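Local coordinates for carboxyltransferase domain-containing protein (Pyrococcus horikoshii, PDB 2PHC) that is of unknown function but belongs to the carboxyltransferase subdomain C and D family and is probably an ATP-binding hydrolase, at residues Gly7-Leu12 with Tyr56-Ala61; Asn24-Ser29 with Arg76-Ile81; Glu87-Tyr92 with Arg184-Thr189; Thr146-Lys151 with Gly162-Gln167. One frame throughout, in Å; residues are numbered along the deposited sequence.

Contact 1. Residues Gly7-Leu12 with Tyr56-Ala61; sequences GDSAFL and YDPLKA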
loop_
_atom_site.group_PDB
_atom_site.type_symbol
_atom_site.label_atom_id
_atom_site.label_comp_id
_atom_site.label_asym_id
_atom_site.label_seq_id
_atom_site.Cartn_x
_atom_site.Cartn_y
_atom_site.Cartn_z
ATOM N N GLY A 7 -8.757 29.222 5.889
ATOM C CA GLY A 7 -9.629 30.274 6.346
ATOM C C GLY A 7 -9.264 30.598 7.732
ATOM O O GLY A 7 -8.064 30.688 8.088
ATOM N N ASP A 8 -10.298 30.788 8.532
ATOM C CA ASP A 8 -10.119 31.459 9.793
ATOM C C ASP A 8 -9.447 30.540 10.823
ATOM O O ASP A 8 -10.044 29.563 11.378
ATOM C CB ASP A 8 -11.461 32.066 10.308
ATOM N N SER A 9 -8.186 30.865 11.072
ATOM C CA SER A 9 -7.443 30.165 12.096
ATOM C C SER A 9 -7.424 28.633 11.841
ATOM O O SER A 9 -7.626 27.859 12.742
ATOM C CB SER A 9 -8.026 30.525 13.451
ATOM O OG SER A 9 -7.623 31.851 13.793
ATOM N N ALA A 10 -7.159 28.242 10.593
ATOM C CA ALA A 10 -7.259 26.849 10.186
ATOM C C ALA A 10 -6.338 26.461 9.074
ATOM O O ALA A 10 -6.106 27.238 8.145
ATOM C CB ALA A 10 -8.721 26.505 9.758
ATOM N N PHE A 11 -5.906 25.208 9.097
ATOM C CA PHE A 11 -5.128 24.646 7.964
ATOM C C PHE A 11 -5.719 23.335 7.472
ATOM O O PHE A 11 -6.318 22.648 8.195
ATOM C CB PHE A 11 -3.623 24.431 8.370
ATOM C CG PHE A 11 -2.869 25.729 8.604
ATOM C CD1 PHE A 11 -2.851 26.318 9.847
ATOM C CD2 PHE A 11 -2.223 26.371 7.557
ATOM C CE1 PHE A 11 -2.216 27.509 10.045
ATOM C CE2 PHE A 11 -1.609 27.564 7.769
ATOM C CZ PHE A 11 -1.584 28.111 9.032
ATOM N N LEU A 12 -5.543 23.022 6.213
ATOM C CA LEU A 12 -5.997 21.778 5.702
ATOM C C LEU A 12 -4.771 21.048 5.139
ATOM O O LEU A 12 -4.034 21.619 4.311
ATOM C CB LEU A 12 -7.000 22.037 4.566
ATOM C CG LEU A 12 -7.764 20.851 3.965
ATOM C CD1 LEU A 12 -8.902 20.316 4.834
ATOM C CD2 LEU A 12 -8.243 21.157 2.529
ATOM N N TYR A 56 -6.890 26.017 15.194
ATOM C CA TYR A 56 -5.959 26.479 16.184
ATOM C C TYR A 56 -6.467 27.697 16.893
ATOM O O TYR A 56 -7.276 28.413 16.386
ATOM C CB TYR A 56 -4.558 26.733 15.619
ATOM C CG TYR A 56 -4.318 27.908 14.690
ATOM C CD1 TYR A 56 -4.317 27.754 13.337
ATOM C CD2 TYR A 56 -3.994 29.146 15.171
ATOM C CE1 TYR A 56 -4.077 28.765 12.526
ATOM C CE2 TYR A 56 -3.739 30.176 14.328
ATOM C CZ TYR A 56 -3.788 29.970 13.011
ATOM O OH TYR A 56 -3.543 30.974 12.162
ATOM N N ASP A 57 -5.976 27.913 18.094
ATOM C CA ASP A 57 -6.377 29.088 18.838
ATOM C C ASP A 57 -5.360 30.193 18.575
ATOM O O ASP A 57 -4.248 30.094 19.046
ATOM C CB ASP A 57 -6.414 28.775 20.309
ATOM C CG ASP A 57 -6.721 30.018 21.147
ATOM O OD1 ASP A 57 -7.033 29.854 22.340
ATOM O OD2 ASP A 57 -6.660 31.143 20.599
ATOM N N PRO A 58 -5.741 31.240 17.824
ATOM C CA PRO A 58 -4.798 32.248 17.327
ATOM C C PRO A 58 -4.118 33.116 18.416
ATOM O O PRO A 58 -3.292 33.995 18.080
ATOM C CB PRO A 58 -5.674 33.161 16.442
ATOM C CG PRO A 58 -6.974 32.509 16.348
ATOM C CD PRO A 58 -7.131 31.568 17.466
ATOM N N LEU A 59 -4.490 32.892 19.679
ATOM C CA LEU A 59 -3.945 33.634 20.795
ATOM C C LEU A 59 -2.806 32.852 21.410
ATOM O O LEU A 59 -2.006 33.395 22.205
ATOM C CB LEU A 59 -5.047 33.935 21.845
ATOM C CG LEU A 59 -6.173 34.901 21.363
ATOM C CD1 LEU A 59 -7.148 35.251 22.461
ATOM C CD2 LEU A 59 -5.656 36.186 20.685
ATOM N N LYS A 60 -2.742 31.572 21.018
ATOM C CA LYS A 60 -1.869 30.561 21.624
ATOM C C LYS A 60 -0.666 30.297 20.718
ATOM O O LYS A 60 0.414 29.932 21.183
ATOM C CB LYS A 60 -2.627 29.253 21.848
ATOM C CG LYS A 60 -3.526 29.191 23.053
ATOM C CD LYS A 60 -2.767 28.797 24.262
ATOM C CE LYS A 60 -3.714 28.136 25.281
ATOM N NZ LYS A 60 -4.870 28.972 25.684
ATOM N N ALA A 61 -0.913 30.386 19.450
ATOM C CA ALA A 61 0.033 29.919 18.544
ATOM C C ALA A 61 -0.082 30.938 17.538
ATOM O O ALA A 61 -1.114 31.323 17.127
ATOM C CB ALA A 61 -0.316 28.611 18.015
#
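The backbone of Ser9 crosses one face of the Tyr56 ring, its CA 3.6 Å above the plane and displaced toward the rim. Beside it, Phe11 meets the same tyrosine rim to rim, Phe11 CE1 lying 3.3 Å from Tyr56 CE1, with the two ring planes only 20° apart and neither ring over the other. Chi1 of Tyr56 (70°) sets CG between its own N and carbonyl carbon, which folds the phenol back across Ser9 and toward Phe11. A single backbone bond ties the segments, from Tyr56 N to Ser9 O at 3.2 Å and nearly straight (165°). This is the end of an antiparallel strand pair, 10-14 beside 51-56, in the four-stranded sheet of the N-terminal part; further in, Phe11 bonds through its backbone to Val54. Helix 63-82 packs on the aromatic pair, with Tyr63 meeting Phe11 edge-to-face and also touching Tyr56, while Val66 and Leu70 add to the apolar surround of Phe11. Just past the strand end, Asp57 shapes the loop that leads to this helix: its OD2 accepts from Leu59 N at 2.9 Å in an Asx turn, and Asp57 O accepts from Lys60 N at the same distance.

Contact 2. Residues Asn24-Ser29 with Arg76-Ile81; sequences NDRVHS and REVERI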
loop_
_atom_site.group_PDB
_atom_site.type_symbol
_atom_site.label_atom_id
_atom_site.label_comp_id
_atom_site.label_asym_id
_atom_site.label_seq_id
_atom_site.Cartn_x
_atom_site.Cartn_y
_atom_site.Cartn_z
ATOM N N ASN A 24 -7.233 7.226 3.493
ATOM C CA ASN A 24 -8.043 7.226 4.663
ATOM C C ASN A 24 -7.172 6.990 5.884
ATOM O O ASN A 24 -7.324 7.703 6.865
ATOM C CB ASN A 24 -9.266 6.236 4.547
ATOM C CG ASN A 24 -10.259 6.447 5.688
ATOM O OD1 ASN A 24 -10.025 5.944 6.814
ATOM N ND2 ASN A 24 -11.296 7.290 5.450
ATOM N N ASP A 25 -6.228 6.047 5.821
ATOM C CA ASP A 25 -5.399 5.740 6.981
ATOM C C ASP A 25 -4.253 6.735 7.270
ATOM O O ASP A 25 -3.882 6.940 8.465
ATOM C CB ASP A 25 -4.840 4.362 6.929
ATOM C CG ASP A 25 -4.327 3.928 8.276
ATOM O OD1 ASP A 25 -5.173 3.752 9.192
ATOM O OD2 ASP A 25 -3.079 3.759 8.430
ATOM N N ARG A 26 -3.705 7.324 6.218
ATOM C CA ARG A 26 -2.813 8.484 6.378
ATOM C C ARG A 26 -3.478 9.629 7.187
ATOM O O ARG A 26 -2.890 10.118 8.143
ATOM C CB ARG A 26 -2.302 8.994 5.056
ATOM C CG ARG A 26 -1.401 7.972 4.294
ATOM C CD ARG A 26 -0.594 8.765 3.177
ATOM N NE ARG A 26 0.201 7.838 2.325
ATOM C CZ ARG A 26 1.525 7.640 2.427
ATOM N NH1 ARG A 26 2.234 8.327 3.344
ATOM N NH2 ARG A 26 2.155 6.769 1.613
ATOM N N VAL A 27 -4.686 10.041 6.772
ATOM C CA VAL A 27 -5.510 11.031 7.438
ATOM C C VAL A 27 -5.627 10.655 8.870
ATOM O O VAL A 27 -5.195 11.411 9.742
ATOM C CB VAL A 27 -6.912 11.192 6.772
ATOM C CG1 VAL A 27 -7.823 12.073 7.573
ATOM C CG2 VAL A 27 -6.779 11.738 5.367
ATOM N N HIS A 28 -6.146 9.465 9.118
ATOM C CA HIS A 28 -6.370 8.988 10.470
ATOM C C HIS A 28 -5.037 8.899 11.308
ATOM O O HIS A 28 -5.002 9.316 12.430
ATOM C CB HIS A 28 -7.072 7.644 10.430
ATOM C CG HIS A 28 -7.323 7.060 11.773
ATOM N ND1 HIS A 28 -6.882 5.786 12.121
ATOM C CD2 HIS A 28 -8.024 7.526 12.832
ATOM C CE1 HIS A 28 -7.260 5.530 13.363
ATOM N NE2 HIS A 28 -7.929 6.580 13.823
ATOM N N SER A 29 -3.978 8.371 10.738
ATOM C CA SER A 29 -2.674 8.244 11.395
ATOM C C SER A 29 -2.075 9.604 11.720
ATOM O O SER A 29 -1.479 9.748 12.731
ATOM C CB SER A 29 -1.708 7.537 10.437
ATOM O OG SER A 29 -2.146 6.267 10.196
ATOM N N ARG A 76 7.523 13.592 9.580
ATOM C CA ARG A 76 7.725 12.518 10.493
ATOM C C ARG A 76 6.766 11.312 10.375
ATOM O O ARG A 76 7.156 10.199 10.748
ATOM C CB ARG A 76 7.521 13.099 11.923
ATOM C CG ARG A 76 8.726 14.115 12.383
ATOM C CD ARG A 76 8.890 14.301 13.940
ATOM N NE ARG A 76 8.299 15.577 14.380
ATOM C CZ ARG A 76 7.257 15.768 15.205
ATOM N NH1 ARG A 76 6.643 14.720 15.783
ATOM N NH2 ARG A 76 6.840 17.035 15.436
ATOM N N GLU A 77 5.490 11.563 10.025
ATOM C CA GLU A 77 4.557 10.558 9.567
ATOM C C GLU A 77 5.018 9.836 8.264
ATOM O O GLU A 77 5.046 8.638 8.213
ATOM C CB GLU A 77 3.149 11.203 9.381
ATOM C CG GLU A 77 2.393 11.181 10.687
ATOM C CD GLU A 77 2.145 9.691 11.123
ATOM O OE1 GLU A 77 1.622 8.898 10.261
ATOM O OE2 GLU A 77 2.472 9.328 12.303
ATOM N N VAL A 78 5.398 10.567 7.239
ATOM C CA VAL A 78 5.956 9.993 6.042
ATOM C C VAL A 78 7.226 9.214 6.288
ATOM O O VAL A 78 7.495 8.218 5.652
ATOM C CB VAL A 78 6.245 11.148 5.032
ATOM C CG1 VAL A 78 7.126 10.673 3.922
ATOM C CG2 VAL A 78 4.887 11.655 4.441
ATOM N N GLU A 79 8.077 9.703 7.194
ATOM C CA GLU A 79 9.307 8.975 7.527
ATOM C C GLU A 79 9.010 7.686 8.335
ATOM O O GLU A 79 9.754 6.731 8.278
ATOM C CB GLU A 79 10.266 9.936 8.296
ATOM C CG GLU A 79 11.457 9.288 8.965
ATOM C CD GLU A 79 11.972 10.178 10.141
ATOM O OE1 GLU A 79 11.226 10.548 11.116
ATOM O OE2 GLU A 79 13.163 10.506 10.067
ATOM N N ARG A 80 8.004 7.702 9.193
ATOM C CA ARG A 80 7.649 6.563 9.940
ATOM C C ARG A 80 7.112 5.460 8.971
ATOM O O ARG A 80 7.433 4.270 9.061
ATOM C CB ARG A 80 6.587 6.978 10.930
ATOM C CG ARG A 80 5.932 5.745 11.582
ATOM C CD ARG A 80 4.850 6.075 12.539
ATOM N NE ARG A 80 3.661 6.549 11.843
ATOM C CZ ARG A 80 2.770 5.785 11.232
ATOM N NH1 ARG A 80 2.922 4.483 11.196
ATOM N NH2 ARG A 80 1.754 6.352 10.614
ATOM N N ILE A 81 6.348 5.868 8.011
ATOM C CA ILE A 81 5.698 4.912 7.090
ATOM C C ILE A 81 6.762 4.397 6.139
ATOM O O ILE A 81 6.801 3.208 5.838
ATOM C CB ILE A 81 4.558 5.606 6.337
ATOM C CG1 ILE A 81 3.437 5.977 7.306
ATOM C CG2 ILE A 81 4.085 4.767 5.055
ATOM C CD1 ILE A 81 2.370 6.868 6.690
HETATM O O HOH W 1 0.364 4.329 8.692
HETATM O O HOH W 2 -0.108 9.959 7.636
HETATM O O HOH W 3 0.260 7.888 13.468
#
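Ser29 faces the carboxylate of Glu77 and the guanidinium of Arg80 where helices 21-37 and 63-82 pass each other, a helix pair of the N-terminal part of the chain. Over the two short segments the axes come no closer than 11.3 Å and their directions differ by 122°, and three waters bridge the segments. No hydrogen bond joins the segments directly. The charged contact is made within the second helix: Arg80 grips Glu77 side-on, NH2 reaching the syn lone pair of OE1 at 2.6 Å, with that oxygen in the guanidinium plane, and NE reaching OE2 at 3.1 Å from above the carboxylate plane. The bend of the arginine at chi3 (72°) folds its end back to the acid. Held this way, the pair presents Glu77 OE1 to Ser29 CB at 3.6 Å. Water supplies the polar links. One molecule donates to Ser29 O at 2.7 Å and to Glu77 OE2 at 2.9 Å; a second bridges Arg26 O and, weakly, Glu77 OE1; a third accepts from Arg80 NH2 and gives a weak bond to Asp25 OD2. Arg26 also makes a van der Waals contact: extended from CG to NE, it brings NH1 to 3.7 Å from Ile81 CD1, while its NH2 is salt-bridged to Glu22; Leu122 packs against both Arg26 and Ile81. Ser29 OG turns back to its own helix and bonds to Asp25 O, approaching one face of that carbonyl plane while Ser29 N approaches the other.

Contact 3. Residues Glu87-Tyr92 with Arg184-Thr189; sequences EIPVAY and RIPLRT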
loop_
_atom_site.group_PDB
_atom_site.type_symbol
_atom_site.label_atom_id
_atom_site.label_comp_id
_atom_site.label_asym_id
_atom_site.label_seq_id
_atom_site.Cartn_x
_atom_site.Cartn_y
_atom_site.Cartn_z
ATOM N N GLU A 87 10.079 -2.537 -0.313
ATOM C CA GLU A 87 9.868 -2.408 -1.756
ATOM C C GLU A 87 10.107 -3.750 -2.432
ATOM O O GLU A 87 11.164 -4.356 -2.225
ATOM C CB GLU A 87 10.830 -1.364 -2.353
ATOM C CG GLU A 87 10.474 0.036 -1.999
ATOM C CD GLU A 87 11.066 1.068 -2.959
ATOM O OE1 GLU A 87 12.273 0.943 -3.354
ATOM O OE2 GLU A 87 10.303 2.004 -3.314
ATOM N N ILE A 88 9.163 -4.186 -3.263
ATOM C CA ILE A 88 9.199 -5.551 -3.812
ATOM C C ILE A 88 9.134 -5.531 -5.343
ATOM O O ILE A 88 8.063 -5.187 -5.912
ATOM C CB ILE A 88 8.106 -6.490 -3.129
ATOM C CG1 ILE A 88 8.532 -6.776 -1.666
ATOM C CG2 ILE A 88 8.028 -7.837 -3.783
ATOM C CD1 ILE A 88 7.603 -7.646 -0.814
ATOM N N PRO A 89 10.292 -5.838 -6.020
ATOM C CA PRO A 89 10.263 -5.869 -7.473
ATOM C C PRO A 89 9.455 -7.086 -7.977
ATOM O O PRO A 89 9.581 -8.184 -7.414
ATOM C CB PRO A 89 11.760 -5.912 -7.863
ATOM C CG PRO A 89 12.394 -6.591 -6.806
ATOM C CD PRO A 89 11.661 -6.151 -5.526
ATOM N N VAL A 90 8.596 -6.809 -8.967
ATOM C CA VAL A 90 7.687 -7.714 -9.624
ATOM C C VAL A 90 7.911 -7.448 -11.079
ATOM O O VAL A 90 7.728 -6.322 -11.526
ATOM C CB VAL A 90 6.151 -7.346 -9.383
ATOM C CG1 VAL A 90 5.195 -8.351 -10.075
ATOM C CG2 VAL A 90 5.777 -7.243 -7.862
ATOM N N ALA A 91 8.347 -8.467 -11.818
ATOM C CA ALA A 91 8.210 -8.483 -13.326
ATOM C C ALA A 91 6.780 -8.880 -13.723
ATOM O O ALA A 91 6.387 -10.011 -13.576
ATOM C CB ALA A 91 9.282 -9.424 -13.939
ATOM N N TYR A 92 5.987 -7.908 -14.159
ATOM C CA TYR A 92 4.556 -8.083 -14.528
ATOM C C TYR A 92 4.409 -8.510 -16.000
ATOM O O TYR A 92 5.307 -8.229 -16.828
ATOM C CB TYR A 92 3.763 -6.780 -14.383
ATOM C CG TYR A 92 3.522 -6.237 -13.007
ATOM C CD1 TYR A 92 4.464 -5.425 -12.382
ATOM C CD2 TYR A 92 2.324 -6.482 -12.341
ATOM C CE1 TYR A 92 4.219 -4.909 -11.079
ATOM C CE2 TYR A 92 2.076 -5.963 -11.043
ATOM C CZ TYR A 92 3.026 -5.183 -10.450
ATOM O OH TYR A 92 2.828 -4.699 -9.208
ATOM N N ARG A 184 5.733 -11.873 -11.275
ATOM C CA ARG A 184 6.498 -12.720 -10.404
ATOM C C ARG A 184 7.577 -11.861 -9.788
ATOM O O ARG A 184 8.103 -10.972 -10.448
ATOM C CB ARG A 184 7.171 -13.801 -11.215
ATOM C CG ARG A 184 7.777 -14.846 -10.454
ATOM C CD ARG A 184 8.058 -16.077 -11.397
ATOM N NE ARG A 184 8.980 -16.965 -10.683
ATOM C CZ ARG A 184 9.739 -17.927 -11.233
ATOM N NH1 ARG A 184 9.690 -18.159 -12.554
ATOM N NH2 ARG A 184 10.524 -18.675 -10.445
ATOM N N ILE A 185 7.893 -12.173 -8.524
ATOM C CA ILE A 185 8.930 -11.585 -7.743
ATOM C C ILE A 185 10.209 -12.449 -7.829
ATOM O O ILE A 185 10.134 -13.652 -7.629
ATOM C CB ILE A 185 8.472 -11.507 -6.191
ATOM C CG1 ILE A 185 7.241 -10.596 -5.975
ATOM C CG2 ILE A 185 9.577 -11.108 -5.346
ATOM C CD1 ILE A 185 6.372 -10.944 -4.679
ATOM N N PRO A 186 11.378 -11.838 -8.091
ATOM C CA PRO A 186 12.660 -12.588 -8.179
ATOM C C PRO A 186 13.399 -12.840 -6.859
ATOM O O PRO A 186 14.202 -13.738 -6.807
ATOM C CB PRO A 186 13.520 -11.680 -9.037
ATOM C CG PRO A 186 13.015 -10.233 -8.555
ATOM C CD PRO A 186 11.520 -10.433 -8.513
ATOM N N LEU A 187 13.179 -11.986 -5.854
ATOM C CA LEU A 187 13.647 -12.190 -4.488
ATOM C C LEU A 187 13.122 -13.484 -3.876
ATOM O O LEU A 187 11.977 -13.905 -4.150
ATOM C CB LEU A 187 13.158 -11.048 -3.630
ATOM C CG LEU A 187 13.476 -9.621 -4.103
ATOM C CD1 LEU A 187 12.597 -8.676 -3.343
ATOM C CD2 LEU A 187 14.946 -9.260 -3.847
ATOM N N ARG A 188 13.951 -14.115 -3.031
ATOM C CA ARG A 188 13.490 -15.259 -2.254
ATOM C C ARG A 188 12.878 -14.636 -1.014
ATOM O O ARG A 188 13.585 -14.354 -0.015
ATOM C CB ARG A 188 14.619 -16.161 -1.887
ATOM C CG ARG A 188 14.167 -17.485 -1.355
ATOM C CD ARG A 188 15.364 -18.414 -1.092
ATOM N NE ARG A 188 14.939 -19.554 -0.281
ATOM C CZ ARG A 188 15.668 -20.645 -0.093
ATOM N NH1 ARG A 188 16.862 -20.739 -0.660
ATOM N NH2 ARG A 188 15.205 -21.631 0.663
ATOM N N THR A 189 11.550 -14.450 -1.077
ATOM C CA THR A 189 10.812 -13.731 -0.015
ATOM C C THR A 189 10.669 -14.478 1.321
ATOM O O THR A 189 10.559 -13.857 2.396
ATOM C CB THR A 189 9.432 -13.206 -0.528
ATOM O OG1 THR A 189 8.635 -14.308 -0.970
ATOM C CG2 THR A 189 9.617 -12.149 -1.676
#
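Ile88 and Ile185 form the apolar centre, Ile88 CG2 resting 3.6 Å from Ile185 CG1 and equally close to the CD1 beyond it. With chi1 of Ile185 at -63°, CG1 lies beside its backbone N and touches Ile88 CG2 and, at longer range, Val90 CG2. Trp170 of strand 167-171 touches both isoleucines. Toward the outside the packing passes to prolines: Leu187 crosses Pro89 at about a right angle and presses CD1 to 3.5 Å from Pro89 CD, tighter than usual for two carbons, while the CG atoms of Pro89 and Pro186 are 4.1 Å apart. The segments join strand 85-92 to the end of strand 180-184 in the mixed sheet of the C-terminal part, consistent with the cyclophilin-like fold of the family. Ala91 and Arg184 are an antiparallel hydrogen-bonded pair, with Ala91 N to Arg184 O at 2.9 Å and Arg184 N to Ala91 O at 3.0 Å. Two residues further along each chain, where Pro89 and Pro186 would make the next hydrogen-bonded pair, neither has an N-H; Pro186 CD instead abuts Pro89 O at 3.2 Å, and the chain leaves the strand. At the polar edge, Arg184 lies on the same sheet face as Ala91, and its NE donates to Ala158 O.

Contact 4. Residues Thr146-Lys151 with Gly162-Gln167; sequences TPRLEK and GIAGKQ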
loop_
_atom_site.group_PDB
_atom_site.type_symbol
_atom_site.label_atom_id
_atom_site.label_comp_id
_atom_site.label_asym_id
_atom_site.label_seq_id
_atom_site.Cartn_x
_atom_site.Cartn_y
_atom_site.Cartn_z
ATOM N N THR A 146 -10.736 -9.724 -9.273
ATOM C CA THR A 146 -10.922 -10.807 -10.269
ATOM C C THR A 146 -11.027 -12.120 -9.581
ATOM O O THR A 146 -10.074 -12.523 -8.841
ATOM C CB THR A 146 -9.743 -10.917 -11.315
ATOM O OG1 THR A 146 -9.462 -9.630 -11.856
ATOM C CG2 THR A 146 -10.119 -11.863 -12.487
ATOM N N PRO A 147 -12.128 -12.871 -9.863
ATOM C CA PRO A 147 -12.313 -14.197 -9.215
ATOM C C PRO A 147 -11.229 -15.167 -9.622
ATOM O O PRO A 147 -10.565 -14.884 -10.567
ATOM C CB PRO A 147 -13.709 -14.662 -9.666
ATOM C CG PRO A 147 -13.904 -13.978 -11.015
ATOM C CD PRO A 147 -13.234 -12.559 -10.797
ATOM N N ARG A 148 -10.982 -16.214 -8.822
ATOM C CA ARG A 148 -9.972 -17.278 -9.024
ATOM C C ARG A 148 -10.218 -18.157 -10.299
ATOM O O ARG A 148 -11.324 -18.154 -10.864
ATOM C CB ARG A 148 -10.057 -18.257 -7.815
ATOM C CG ARG A 148 -9.439 -17.728 -6.509
ATOM C CD ARG A 148 -10.175 -18.439 -5.352
ATOM N NE ARG A 148 -9.792 -17.974 -3.984
ATOM C CZ ARG A 148 -10.302 -16.917 -3.338
ATOM N NH1 ARG A 148 -11.235 -16.143 -3.842
ATOM N NH2 ARG A 148 -9.906 -16.665 -2.142
ATOM N N LEU A 149 -9.229 -18.952 -10.677
ATOM C CA LEU A 149 -9.414 -19.892 -11.758
ATOM C C LEU A 149 -10.476 -20.888 -11.321
ATOM O O LEU A 149 -10.694 -21.114 -10.109
ATOM C CB LEU A 149 -8.120 -20.575 -12.153
ATOM C CG LEU A 149 -6.959 -19.773 -12.803
ATOM C CD1 LEU A 149 -5.837 -20.683 -12.832
ATOM C CD2 LEU A 149 -7.236 -19.440 -14.160
ATOM N N GLU A 150 -11.190 -21.449 -12.303
ATOM C CA GLU A 150 -12.222 -22.395 -11.963
ATOM C C GLU A 150 -11.582 -23.678 -11.389
ATOM O O GLU A 150 -12.099 -24.309 -10.474
ATOM C CB GLU A 150 -13.209 -22.615 -13.147
ATOM C CG GLU A 150 -14.750 -22.790 -12.758
ATOM C CD GLU A 150 -15.388 -21.877 -11.597
ATOM O OE1 GLU A 150 -15.717 -20.670 -11.854
ATOM O OE2 GLU A 150 -15.655 -22.420 -10.462
ATOM N N LYS A 151 -10.404 -23.993 -11.876
ATOM C CA LYS A 151 -9.635 -25.064 -11.335
ATOM C C LYS A 151 -8.231 -24.545 -11.141
ATOM O O LYS A 151 -7.638 -24.023 -12.071
ATOM C CB LYS A 151 -9.560 -25.987 -12.478
ATOM C CD LYS A 151 -7.741 -27.370 -13.867
ATOM C CE LYS A 151 -6.565 -27.111 -14.832
ATOM N NZ LYS A 151 -6.880 -27.393 -16.293
ATOM N N GLY A 162 -0.567 -12.911 -7.233
ATOM C CA GLY A 162 -1.852 -13.050 -7.820
ATOM C C GLY A 162 -2.918 -12.224 -7.225
ATOM O O GLY A 162 -2.669 -11.573 -6.243
ATOM N N ILE A 163 -4.124 -12.313 -7.808
ATOM C CA ILE A 163 -5.350 -11.641 -7.334
ATOM C C ILE A 163 -6.391 -12.738 -7.147
ATOM O O ILE A 163 -6.439 -13.734 -7.932
ATOM C CB ILE A 163 -5.844 -10.624 -8.403
ATOM C CG1 ILE A 163 -4.821 -9.475 -8.606
ATOM C CG2 ILE A 163 -7.294 -10.137 -8.180
ATOM C CD1 ILE A 163 -5.224 -8.536 -9.730
ATOM N N ALA A 164 -7.253 -12.550 -6.160
ATOM C CA ALA A 164 -8.293 -13.442 -5.895
ATOM C C ALA A 164 -9.322 -12.617 -5.153
ATOM O O ALA A 164 -9.130 -12.254 -4.007
ATOM C CB ALA A 164 -7.807 -14.675 -5.071
ATOM N N GLY A 165 -10.446 -12.368 -5.806
ATOM C CA GLY A 165 -11.335 -11.218 -5.464
ATOM C C GLY A 165 -10.635 -9.868 -5.276
ATOM O O GLY A 165 -9.788 -9.408 -6.087
ATOM N N LYS A 166 -10.949 -9.281 -4.116
ATOM C CA LYS A 166 -10.339 -8.046 -3.741
ATOM C C LYS A 166 -8.969 -8.161 -3.079
ATOM O O LYS A 166 -8.515 -7.200 -2.568
ATOM C CB LYS A 166 -11.327 -7.217 -2.877
ATOM C CG LYS A 166 -12.674 -7.048 -3.615
ATOM C CD LYS A 166 -13.850 -6.717 -2.605
ATOM C CE LYS A 166 -15.169 -6.529 -3.366
ATOM N NZ LYS A 166 -16.246 -5.965 -2.471
ATOM N N GLN A 167 -8.341 -9.331 -3.105
ATOM C CA GLN A 167 -7.036 -9.606 -2.432
ATOM C C GLN A 167 -5.956 -9.832 -3.397
ATOM O O GLN A 167 -6.128 -10.512 -4.452
ATOM C CB GLN A 167 -7.046 -10.962 -1.695
ATOM C CG GLN A 167 -8.124 -11.266 -0.781
ATOM C CD GLN A 167 -7.663 -10.953 0.640
ATOM O OE1 GLN A 167 -6.629 -11.456 1.124
ATOM N NE2 GLN A 167 -8.398 -10.105 1.285
#
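Arg148 lays its guanidinium flat over Ala164: the methyl CB sits 3.8 Å from the plane, over the centre of the group, and all three guanidinium nitrogens lie at similar range from it. The arm is extended from CG to NE, and a chi4 of 85° then turns the flat end broadside to the methyl. Nearer the backbone, Arg148 CG touches the same Ala164 CB at 3.7 Å, so one small side chain meets both the root and the tip of the long one. One residue earlier in the strand, Ile163 leans the other way, its CG2 reaching the main chain of Thr146 with 3.6 Å to Thr146 N. The threonine hydroxyl takes a separate course and bonds to Ile144 O, while Phe102 and Val103 of helix 100-107 touch its side chain. Between these two side-chain contacts the backbones make a single antiparallel bridge, Thr146 with Gly165, whose two bonds are both weak: Gly165 N to Thr146 O is 3.1 Å but bent to 122°, and Thr146 N to Gly165 O is 3.3 Å. The bridge attaches the loop 146-151 to the tip of the beta hairpin formed by strands 160-164 and 167-171, in a sheet consistent with the cyclophilin-like fold of the family. That tip is a type II' turn, Ala164 to Gln167, closed by Ala164 N to Gln167 O at 2.9 Å and Gln167 N to Ala164 O at 3.2 Å. Gly165 takes its second position with a positive phi. Trp179 packs on Ala164 and Gln167, and Pro147 O, past the bridge, accepts from Arg180 NE.

Contacts 1 and 2 belong to the N-terminal part of the chain and contacts 3 and 4 to the C-terminal part. In the first pair the segments alternate along the sequence: strand 10-14 leads into helix 21-37, and both contacts use helix 63-82 or the loop before it, with centres 22 Å apart. Strand 85-92, which follows that helix, carries the chain to contact 3, about 25 Å from contact 2 between centres. Contact 4 falls between the two segments of contact 3, and both reach the same mixed sheet, with centres 19 Å apart. The centres of contacts 1 and 4 are 49 Å apart, consistent with an elongated molecule of two parts.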